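Local coordinates for protein Sqt1 (Chaetomium thermophilum, PDB 4ZOY) that probably acts as a dedicated WD40-repeat chaperone that captures a nascent ribosomal protein during its translation, in support of ribosome biogenesis, at residues I342-V354 / R365-V379. Numbering follows the deposited sequence.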
loop_
_atom_site.group_PDB
_atom_site.type_symbol
_atom_site.label_atom_id
_atom_site.label_comp_id
_atom_site.label_asym_id
_atom_site.label_seq_id
_atom_site.Cartn_x
_atom_site.Cartn_y
_atom_site.Cartn_z
ATOM N N ILE A 342 4.961 15.378 8.753
ATOM C CA ILE A 342 5.929 15.024 7.722
ATOM C C ILE A 342 5.342 14.093 6.675
ATOM O O ILE A 342 4.384 13.348 6.930
ATOM C CB ILE A 342 7.208 14.358 8.311
ATOM C CG1 ILE A 342 6.852 13.086 9.090
ATOM C CG2 ILE A 342 7.998 15.346 9.197
ATOM C CD1 ILE A 342 8.073 12.359 9.650
ATOM N N LEU A 343 5.938 14.152 5.486
ATOM C CA LEU A 343 5.619 13.290 4.363
ATOM C C LEU A 343 6.903 12.613 3.919
ATOM O O LEU A 343 7.919 13.291 3.738
ATOM C CB LEU A 343 5.031 14.106 3.207
ATOM C CG LEU A 343 4.881 13.407 1.853
ATOM C CD1 LEU A 343 3.761 12.359 1.880
ATOM C CD2 LEU A 343 4.661 14.431 0.727
ATOM N N ALA A 344 6.867 11.288 3.760
ATOM C CA ALA A 344 8.015 10.516 3.272
ATOM C C ALA A 344 7.772 9.996 1.867
ATOM O O ALA A 344 6.671 9.549 1.535
ATOM C CB ALA A 344 8.306 9.346 4.214
ATOM N N ALA A 345 8.814 10.024 1.039
ATOM C CA ALA A 345 8.729 9.588 -0.348
ATOM C C ALA A 345 9.885 8.649 -0.682
ATOM O O ALA A 345 11.044 8.987 -0.438
ATOM C CB ALA A 345 8.748 10.792 -1.279
ATOM N N GLY A 346 9.572 7.479 -1.230
ATOM C CA GLY A 346 10.606 6.524 -1.630
ATOM C C GLY A 346 10.731 6.503 -3.134
ATOM O O GLY A 346 9.730 6.476 -3.847
ATOM N N SER A 347 11.974 6.507 -3.623
ATOM C CA SER A 347 12.238 6.628 -5.043
ATOM C C SER A 347 12.909 5.397 -5.629
ATOM O O SER A 347 13.626 4.679 -4.927
ATOM C CB SER A 347 13.129 7.858 -5.294
ATOM O OG SER A 347 13.499 7.968 -6.660
ATOM N N THR A 348 12.691 5.196 -6.926
ATOM C CA THR A 348 13.424 4.203 -7.698
ATOM C C THR A 348 14.945 4.406 -7.608
ATOM O O THR A 348 15.714 3.449 -7.782
ATOM C CB THR A 348 12.945 4.249 -9.160
ATOM O OG1 THR A 348 11.546 3.939 -9.184
ATOM C CG2 THR A 348 13.691 3.253 -10.047
ATOM N N ASP A 349 15.388 5.626 -7.310
ATOM C CA ASP A 349 16.825 5.892 -7.250
ATOM C C ASP A 349 17.481 5.462 -5.935
ATOM O O ASP A 349 18.677 5.684 -5.736
ATOM C CB ASP A 349 17.117 7.373 -7.532
ATOM C CG ASP A 349 16.669 8.319 -6.422
ATOM O OD1 ASP A 349 16.307 7.890 -5.307
ATOM O OD2 ASP A 349 16.711 9.540 -6.681
ATOM N N GLY A 350 16.706 4.843 -5.044
ATOM C CA GLY A 350 17.249 4.330 -3.795
ATOM C C GLY A 350 17.142 5.244 -2.581
ATOM O O GLY A 350 17.515 4.852 -1.472
ATOM N N SER A 351 16.632 6.460 -2.780
ATOM C CA SER A 351 16.573 7.431 -1.695
ATOM C C SER A 351 15.182 7.553 -1.092
ATOM O O SER A 351 14.182 7.212 -1.720
ATOM C CB SER A 351 17.011 8.816 -2.173
ATOM O OG SER A 351 16.057 9.364 -3.074
ATOM N N ILE A 352 15.159 8.052 0.132
ATOM C CA ILE A 352 13.931 8.467 0.778
ATOM C C ILE A 352 14.085 9.951 1.034
ATOM O O ILE A 352 15.158 10.403 1.420
ATOM C CB ILE A 352 13.687 7.709 2.092
ATOM C CG1 ILE A 352 13.523 6.208 1.808
ATOM C CG2 ILE A 352 12.483 8.295 2.857
ATOM C CD1 ILE A 352 13.543 5.355 3.060
ATOM N N ALA A 353 13.020 10.713 0.804
ATOM C CA ALA A 353 13.013 12.128 1.135
ATOM C C ALA A 353 11.877 12.426 2.105
ATOM O O ALA A 353 10.805 11.830 2.027
ATOM C CB ALA A 353 12.897 12.967 -0.128
ATOM N N VAL A 354 12.143 13.319 3.045
ATOM C CA VAL A 354 11.196 13.657 4.096
ATOM C C VAL A 354 10.920 15.145 4.020
ATOM O O VAL A 354 11.854 15.952 4.012
ATOM C CB VAL A 354 11.739 13.282 5.485
ATOM C CG1 VAL A 354 10.711 13.570 6.585
ATOM C CG2 VAL A 354 12.148 11.813 5.507
ATOM N N ARG A 365 14.893 16.085 5.248
ATOM C CA ARG A 365 16.028 15.195 5.086
ATOM C C ARG A 365 15.942 14.456 3.768
ATOM O O ARG A 365 14.875 13.992 3.362
ATOM C CB ARG A 365 16.099 14.192 6.241
ATOM C CG ARG A 365 17.413 13.421 6.301
ATOM C CD ARG A 365 17.652 12.852 7.690
ATOM N NE ARG A 365 19.046 12.468 7.885
ATOM C CZ ARG A 365 19.578 12.171 9.067
ATOM N NH1 ARG A 365 18.827 12.215 10.163
ATOM N NH2 ARG A 365 20.860 11.833 9.153
ATOM N N HIS A 366 17.081 14.346 3.094
ATOM C CA HIS A 366 17.203 13.545 1.893
ATOM C C HIS A 366 18.117 12.376 2.229
ATOM O O HIS A 366 19.334 12.542 2.347
ATOM C CB HIS A 366 17.768 14.386 0.744
ATOM C CG HIS A 366 17.761 13.693 -0.585
ATOM N ND1 HIS A 366 18.383 14.229 -1.694
ATOM C CD2 HIS A 366 17.196 12.532 -0.995
ATOM C CE1 HIS A 366 18.215 13.419 -2.724
ATOM N NE2 HIS A 366 17.491 12.384 -2.330
ATOM N N LEU A 367 17.520 11.207 2.424
ATOM C CA LEU A 367 18.274 9.998 2.764
ATOM C C LEU A 367 18.730 9.309 1.487
ATOM O O LEU A 367 18.059 8.410 0.962
ATOM C CB LEU A 367 17.428 9.044 3.616
ATOM C CG LEU A 367 16.984 9.540 4.989
ATOM C CD1 LEU A 367 15.971 8.577 5.593
ATOM C CD2 LEU A 367 18.180 9.706 5.916
ATOM N N ARG A 368 19.867 9.751 0.963
ATOM C CA ARG A 368 20.411 9.158 -0.247
ATOM C C ARG A 368 20.932 7.764 0.069
ATOM O O ARG A 368 21.532 7.545 1.113
ATOM C CB ARG A 368 21.535 10.021 -0.838
ATOM C CG ARG A 368 21.151 11.476 -1.088
ATOM C CD ARG A 368 22.410 12.305 -1.364
ATOM N NE ARG A 368 22.136 13.738 -1.473
ATOM C CZ ARG A 368 22.024 14.389 -2.626
ATOM N NH1 ARG A 368 22.156 13.733 -3.771
ATOM N NH2 ARG A 368 21.780 15.696 -2.639
ATOM N N GLY A 369 20.678 6.819 -0.821
ATOM C CA GLY A 369 21.168 5.466 -0.614
ATOM C C GLY A 369 20.516 4.726 0.540
ATOM O O GLY A 369 21.110 3.823 1.131
ATOM N N ALA A 370 19.283 5.106 0.875
ATOM C CA ALA A 370 18.512 4.396 1.886
ATOM C C ALA A 370 18.416 2.912 1.545
ATOM O O ALA A 370 18.448 2.061 2.438
ATOM C CB ALA A 370 17.112 5.003 2.009
ATOM N N HIS A 371 18.309 2.613 0.252
ATOM C CA HIS A 371 18.404 1.232 -0.200
ATOM C C HIS A 371 19.446 1.125 -1.304
ATOM O O HIS A 371 19.199 0.572 -2.382
ATOM C CB HIS A 371 17.030 0.719 -0.628
ATOM C CG HIS A 371 16.138 0.465 0.544
ATOM N ND1 HIS A 371 16.078 -0.751 1.191
ATOM C CD2 HIS A 371 15.330 1.300 1.243
ATOM C CE1 HIS A 371 15.270 -0.660 2.231
ATOM N NE2 HIS A 371 14.802 0.576 2.285
ATOM N N ALA A 372 20.628 1.651 -0.986
ATOM C CA ALA A 372 21.725 1.766 -1.942
ATOM C C ALA A 372 21.236 2.475 -3.205
ATOM O O ALA A 372 20.591 3.516 -3.109
ATOM C CB ALA A 372 22.301 0.389 -2.259
ATOM N N GLU A 373 21.521 1.930 -4.379
ATOM C CA GLU A 373 21.026 2.524 -5.615
ATOM C C GLU A 373 19.895 1.690 -6.210
ATOM O O GLU A 373 19.574 1.818 -7.395
ATOM C CB GLU A 373 22.162 2.697 -6.633
ATOM C CG GLU A 373 23.159 3.808 -6.274
ATOM C CD GLU A 373 23.990 3.497 -5.040
ATOM O OE1 GLU A 373 24.741 2.496 -5.067
ATOM O OE2 GLU A 373 23.893 4.249 -4.042
ATOM N N ASP A 374 19.293 0.839 -5.380
ATOM C CA ASP A 374 18.180 -0.008 -5.795
ATOM C C ASP A 374 16.859 0.644 -5.403
ATOM O O ASP A 374 16.808 1.392 -4.433
ATOM C CB ASP A 374 18.282 -1.399 -5.158
ATOM C CG ASP A 374 19.596 -2.096 -5.477
ATOM O OD1 ASP A 374 19.795 -2.457 -6.652
ATOM O OD2 ASP A 374 20.414 -2.288 -4.547
ATOM N N PRO A 375 15.786 0.359 -6.150
ATOM C CA PRO A 375 14.483 0.976 -5.852
ATOM C C PRO A 375 13.978 0.815 -4.420
ATOM O O PRO A 375 14.011 -0.272 -3.841
ATOM C CB PRO A 375 13.539 0.257 -6.813
ATOM C CG PRO A 375 14.394 -0.005 -8.003
ATOM C CD PRO A 375 15.792 -0.275 -7.482
ATOM N N VAL A 376 13.523 1.922 -3.846
ATOM C CA VAL A 376 12.755 1.877 -2.616
ATOM C C VAL A 376 11.328 1.556 -3.017
ATOM O O VAL A 376 10.678 2.334 -3.712
ATOM C CB VAL A 376 12.799 3.205 -1.846
ATOM C CG1 VAL A 376 12.062 3.069 -0.516
ATOM C CG2 VAL A 376 14.231 3.640 -1.604
ATOM N N VAL A 377 10.857 0.391 -2.605
ATOM C CA VAL A 377 9.589 -0.146 -3.067
ATOM C C VAL A 377 8.409 0.348 -2.225
ATOM O O VAL A 377 7.325 0.658 -2.752
ATOM C CB VAL A 377 9.649 -1.683 -3.063
ATOM C CG1 VAL A 377 8.280 -2.294 -3.313
ATOM C CG2 VAL A 377 10.673 -2.166 -4.111
ATOM N N LYS A 378 8.614 0.413 -0.914
ATOM C CA LYS A 378 7.551 0.794 0.003
ATOM C C LYS A 378 8.108 1.485 1.219
ATOM O O LYS A 378 9.122 1.060 1.766
ATOM C CB LYS A 378 6.756 -0.448 0.429
ATOM C CG LYS A 378 5.639 -0.152 1.430
ATOM C CD LYS A 378 4.820 -1.399 1.731
ATOM C CE LYS A 378 3.834 -1.155 2.865
ATOM N NZ LYS A 378 2.805 -2.234 2.944
ATOM N N VAL A 379 7.431 2.549 1.643
ATOM C CA VAL A 379 7.677 3.170 2.938
ATOM C C VAL A 379 6.356 3.220 3.689
ATOM O O VAL A 379 5.282 3.425 3.093
ATOM C CB VAL A 379 8.277 4.590 2.823
ATOM C CG1 VAL A 379 9.593 4.562 2.068
ATOM C CG2 VAL A 379 7.292 5.588 2.156
HETATM O O HOH W 1 17.711 2.395 -9.138
HETATM O O HOH W 2 17.969 11.171 -4.947
HETATM O O HOH W 3 20.029 6.962 -3.612
#
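Ile-352 packs against Ala-370, Val-376 and Val-379. Its CB lies 4.3 Å from CB of Leu-367, its partner in an antiparallel hydrogen-bonded pair. With CG1 anti to the carbonyl carbon (chi1 -63°), the chain leads on to Ala-370: Ile-352 CG1 meets Ala-370 CB at 3.8 Å. Ile-352 CG1 also lies 4.2 Å from Val-376 CG1. Ile-352 CD1 ends 3.7 Å from Ala-370 CB and 4.1 Å from Val-379 CG1. Trp-407 and Ser-397 of the next sheet touch the same side chain. In this WD40 beta-propeller, 352-354 and 365-367 are neighbouring antiparallel strands of one blade; the loop 368-375 then crosses to 376-379, in the first strand of the following blade. Backbone bonds tie the loop and the start of strand 376-379 to the turn 347-350: His-371 N to Gly-350 O and Val-376 N to Ser-347 O. Ser-351 OG bonds to Asp-349 OD1 (2.7 Å) on its syn lone pair and lies at the His-366 ring edge, where NE2 makes a weak 3.4 Å bond to OG. Without the hydroxyl, as with an alanine here, Asp-349 OD1 would probably lose one of its two donors, and His-366 NE2 and Gln-327 NE2 a partner each. A water joins Asp-349 OD2, Ser-351 OG and His-366 NE2, while Arg-368 CG covers one face of the imidazole.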